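Local coordinates for adhesion G-protein coupled receptor G6 (Danio rerio, PDB 6V55) that is a calcium-binding adhesion G-protein-coupled receptor, probably acting in myelination by sensing extracellular contacts through its large modular ectodomain, at residues Ser30-Ile35 with Glu92-Ser97. Residues are numbered along the deposited sequence; the frame is centred on the assembly and turned at random.
Sequences SCNWTI and EVFFNS. With NAG (2-acetamido-2-deoxy-beta-D-glucopyranose), chain E.
The CE1 corner of the F94 ring meets the side chain of N32 obliquely on the glycan-bearing face of two neighbouring antiparallel strands. Its CE1 comes within 3.4 Å of N32 CG, and the rim of the ring, near its own plane, meets the carbonyl oxygen of C31. With CG anti to the carbonyl carbon (chi1 -61°), the phenyl leans across toward 30-35 and also reaches the acetyl methyl of the sugar, F94 CE1 to NAG C8 being 3.6 Å. N32 ND2 carries this N-acetylglucosamine covalently, while its OD1 accepts a 3.0 Å hydrogen bond from T34 OG1, so the asparagine and threonine of the N-W-T sequon are tied together and the amide's rotation is restrained. With an alanine at F94 the N32 amide and the acetyl methyl would probably lose the ring they lean on, leaving the first sugar freer to swing. Beside T34, the extended E92 side chain runs alongside in the same direction. At the other end of this face, a water sits between C31 O and N96 OD1, its bond to the latter weak.

The reverse face is apolar. W33 sets the edge of its indole against F95 CB (CZ3 to CB 3.8 Å) and V93 O (CE3 to O 3.2 Å); V93 CG1 touches CE3 at 4.0 Å, while C31 CB lies over one indole face, toward the rim. Backbone hydrogen bonds pair C31 with F95 and W33 with V93; the straightest runs from V93 N to W33 O (2.9 Å, 175°).

The two are adjacent inner strands in one sheet of the CUB beta-sandwich, flanked by strands 8-9 and 62-66. C31 is disulfide-bonded to C5. W33, V93 and F95 point into the core between the two sheets: W33 stacks on F16, F95 meets Y25 and F106 edge-to-face, and V93 packs on I45 and I108, strands 13-17, 41-51 and 105-114 belonging to the facing sheet.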
ATOM      1  N   SER A  30       5.400  -6.186  -2.610  1.00 19.73           N
ATOM      2  CA  SER A  30       4.799  -6.186  -1.283  1.00 23.32           C
ATOM      3  C   SER A  30       5.504  -5.129  -0.447  1.00 30.45           C
ATOM      4  O   SER A  30       6.664  -5.309  -0.063  1.00 31.23           O
ATOM      5  CB  SER A  30       4.886  -7.545  -0.623  1.00 23.62           C
ATOM      6  OG  SER A  30       4.788  -7.350   0.775  1.00 30.72           O
ATOM      7  N   CYS A  31       4.788  -4.053  -0.143  1.00 31.92           N
ATOM      8  CA  CYS A  31       5.355  -2.875   0.475  1.00 28.29           C
ATOM      9  C   CYS A  31       4.666  -2.601   1.811  1.00 28.96           C
ATOM     10  O   CYS A  31       3.482  -2.902   1.983  1.00 28.13           O
ATOM     11  CB  CYS A  31       5.199  -1.701  -0.473  1.00 33.28           C
ATOM     12  SG  CYS A  31       6.021  -1.847  -2.099  1.00 35.32           S
ATOM     13  N   ASN A  32       5.421  -2.021   2.764  1.00 27.51           N
ATOM     14  CA  ASN A  32       4.954  -1.697   4.129  1.00 24.89           C
ATOM     15  C   ASN A  32       5.704  -0.416   4.483  1.00 30.22           C
ATOM     16  O   ASN A  32       6.791  -0.454   5.066  1.00 37.19           O
ATOM     17  CB  ASN A  32       5.211  -2.839   5.132  1.00 25.76           C
ATOM     18  CG  ASN A  32       4.867  -2.492   6.621  1.00 29.15           C
ATOM     19  OD1 ASN A  32       4.279  -1.470   6.930  1.00 33.93           O
ATOM     20  ND2 ASN A  32       5.219  -3.406   7.538  1.00 37.83           N
ATOM     21  N   TRP A  33       5.098   0.713   4.149  1.00 29.05           N
ATOM     22  CA  TRP A  33       5.505   2.001   4.682  1.00 28.18           C
ATOM     23  C   TRP A  33       4.779   2.227   6.003  1.00 35.07           C
ATOM     24  O   TRP A  33       3.570   2.479   6.010  1.00 37.39           O
ATOM     25  CB  TRP A  33       5.153   3.099   3.701  1.00 27.17           C
ATOM     26  CG  TRP A  33       5.779   2.966   2.357  1.00 25.47           C
ATOM     27  CD1 TRP A  33       7.038   3.341   2.003  1.00 22.32           C
ATOM     28  CD2 TRP A  33       5.156   2.482   1.165  1.00 21.35           C
ATOM     29  NE1 TRP A  33       7.246   3.101   0.671  1.00 21.09           N
ATOM     30  CE2 TRP A  33       6.104   2.575   0.135  1.00 18.36           C
ATOM     31  CE3 TRP A  33       3.888   1.974   0.871  1.00 20.02           C
ATOM     32  CZ2 TRP A  33       5.832   2.177  -1.154  1.00 20.70           C
ATOM     33  CZ3 TRP A  33       3.624   1.579  -0.420  1.00 15.89           C
ATOM     34  CH2 TRP A  33       4.584   1.690  -1.410  1.00 19.12           C
ATOM     35  N   THR A  34       5.499   2.151   7.118  1.00 36.78           N
ATOM     36  CA  THR A  34       4.934   2.495   8.418  1.00 36.14           C
ATOM     37  C   THR A  34       5.378   3.910   8.784  1.00 36.28           C
ATOM     38  O   THR A  34       6.570   4.215   8.793  1.00 35.64           O
ATOM     39  CB  THR A  34       5.349   1.467   9.475  1.00 35.67           C
ATOM     40  OG1 THR A  34       4.512   0.309   9.353  1.00 35.38           O
ATOM     41  CG2 THR A  34       5.203   2.011  10.885  1.00 36.83           C
ATOM     42  N   ILE A  35       4.423   4.786   9.046  1.00 38.89           N
ATOM     43  CA  ILE A  35       4.713   6.172   9.389  1.00 40.63           C
ATOM     44  C   ILE A  35       4.482   6.349  10.877  1.00 46.53           C
ATOM     45  O   ILE A  35       3.355   6.168  11.354  1.00 49.89           O
ATOM     46  CB  ILE A  35       3.838   7.143   8.595  1.00 35.75           C
ATOM     47  CG1 ILE A  35       3.775   6.717   7.127  1.00 30.93           C
ATOM     48  CG2 ILE A  35       4.382   8.525   8.767  1.00 38.27           C
ATOM     49  CD1 ILE A  35       2.698   7.426   6.311  1.00 26.80           C
ATOM     50  N   GLU A  92       0.022   3.051   8.776  1.00 29.87           N
ATOM     51  CA  GLU A  92       0.697   2.069   7.933  1.00 28.62           C
ATOM     52  C   GLU A  92      -0.000   1.996   6.579  1.00 27.10           C
ATOM     53  O   GLU A  92      -1.228   1.879   6.521  1.00 28.77           O
ATOM     54  CB  GLU A  92       0.704   0.692   8.613  1.00 28.85           C
ATOM     55  CG  GLU A  92       1.236   0.746  10.041  1.00 33.30           C
ATOM     56  CD  GLU A  92       1.506  -0.615  10.654  1.00 42.62           C
ATOM     57  OE1 GLU A  92       0.904  -1.624  10.229  1.00 46.49           O
ATOM     58  OE2 GLU A  92       2.337  -0.681  11.581  1.00 47.31           O
ATOM     59  N   VAL A  93       0.783   2.067   5.498  1.00 23.68           N
ATOM     60  CA  VAL A  93       0.295   1.999   4.119  1.00 19.86           C
ATOM     61  C   VAL A  93       0.915   0.779   3.448  1.00 19.83           C
ATOM     62  O   VAL A  93       2.138   0.712   3.286  1.00 20.26           O
ATOM     63  CB  VAL A  93       0.646   3.263   3.322  1.00 17.22           C
ATOM     64  CG1 VAL A  93       0.232   3.103   1.863  1.00 18.54           C
ATOM     65  CG2 VAL A  93      -0.017   4.474   3.916  1.00 16.80           C
ATOM     66  N   PHE A  94       0.080  -0.162   3.021  1.00 18.74           N
ATOM     67  CA  PHE A  94       0.549  -1.350   2.324  1.00 18.72           C
ATOM     68  C   PHE A  94       0.219  -1.261   0.850  1.00 20.34           C
ATOM     69  O   PHE A  94      -0.697  -0.543   0.452  1.00 29.75           O
ATOM     70  CB  PHE A  94      -0.084  -2.612   2.890  1.00 23.52           C
ATOM     71  CG  PHE A  94       0.230  -2.833   4.323  1.00 27.48           C
ATOM     72  CD1 PHE A  94       1.418  -3.441   4.688  1.00 27.70           C
ATOM     73  CD2 PHE A  94      -0.653  -2.407   5.309  1.00 26.54           C
ATOM     74  CE1 PHE A  94       1.714  -3.633   6.008  1.00 29.35           C
ATOM     75  CE2 PHE A  94      -0.362  -2.601   6.630  1.00 26.61           C
ATOM     76  CZ  PHE A  94       0.826  -3.217   6.984  1.00 29.27           C
ATOM     77  N   PHE A  95       0.971  -2.003   0.041  1.00 13.80           N
ATOM     78  CA  PHE A  95       0.690  -2.093  -1.385  1.00 13.69           C
ATOM     79  C   PHE A  95       1.124  -3.468  -1.861  1.00 20.42           C
ATOM     80  O   PHE A  95       2.243  -3.904  -1.570  1.00 19.05           O
ATOM     81  CB  PHE A  95       1.407  -0.990  -2.163  1.00 13.99           C
ATOM     82  CG  PHE A  95       1.395  -1.176  -3.671  1.00 19.39           C
ATOM     83  CD1 PHE A  95       0.198  -1.311  -4.380  1.00 22.97           C
ATOM     84  CD2 PHE A  95       2.590  -1.187  -4.385  1.00 17.28           C
ATOM     85  CE1 PHE A  95       0.199  -1.459  -5.782  1.00 21.69           C
ATOM     86  CE2 PHE A  95       2.596  -1.323  -5.783  1.00 16.87           C
ATOM     87  CZ  PHE A  95       1.398  -1.463  -6.482  1.00 15.96           C
ATOM     88  N   ASN A  96       0.226  -4.153  -2.576  1.00 24.52           N
ATOM     89  CA  ASN A  96       0.486  -5.470  -3.153  1.00 22.40           C
ATOM     90  C   ASN A  96      -0.007  -5.497  -4.595  1.00 22.72           C
ATOM     91  O   ASN A  96      -1.136  -5.074  -4.875  1.00 20.30           O
ATOM     92  CB  ASN A  96      -0.197  -6.556  -2.338  1.00 22.49           C
ATOM     93  CG  ASN A  96       0.368  -6.662  -0.956  1.00 28.72           C
ATOM     94  OD1 ASN A  96       1.510  -7.104  -0.770  1.00 33.25           O
ATOM     95  ND2 ASN A  96      -0.413  -6.254   0.032  1.00 31.34           N
ATOM     96  N   SER A  97       0.844  -5.950  -5.512  1.00 22.46           N
ATOM     97  CA  SER A  97       0.451  -6.107  -6.902  1.00 19.97           C
ATOM     98  C   SER A  97       0.541  -7.590  -7.213  1.00 18.12           C
ATOM     99  O   SER A  97       1.293  -8.316  -6.562  1.00 25.24           O
ATOM    100  CB  SER A  97       1.360  -5.334  -7.860  1.00 17.88           C
ATOM    101  OG  SER A  97       2.719  -5.649  -7.579  1.00 18.57           O
TER
HETATM  102  C1  NAG E 903       4.990  -3.248   8.973  1.00 30.10           C
HETATM  103  C2  NAG E 903       4.673  -4.552   9.739  1.00 36.75           C
HETATM  104  C3  NAG E 903       4.613  -4.287  11.251  1.00 38.82           C
HETATM  105  C4  NAG E 903       5.908  -3.657  11.745  1.00 40.00           C
HETATM  106  C5  NAG E 903       6.187  -2.365  10.971  1.00 37.71           C
HETATM  107  C6  NAG E 903       7.536  -1.780  11.302  1.00 39.47           C
HETATM  108  C7  NAG E 903       3.360  -5.984   8.229  1.00 43.81           C
HETATM  109  C8  NAG E 903       2.016  -6.604   7.975  1.00 42.68           C
HETATM  110  N2  NAG E 903       3.439  -5.182   9.295  1.00 42.75           N
HETATM  111  O3  NAG E 903       4.362  -5.499  11.961  1.00 38.94           O
HETATM  112  O4  NAG E 903       5.812  -3.388  13.144  1.00 42.00           O
HETATM  113  O5  NAG E 903       6.197  -2.615   9.551  1.00 31.91           O
HETATM  114  O6  NAG E 903       8.550  -2.337  10.476  1.00 38.34           O
HETATM  115  O7  NAG E 903       4.328  -6.194   7.498  1.00 44.86           O
HETATM  116  O   HOH W   1       2.052  -5.431   1.414  1.00 26.43           O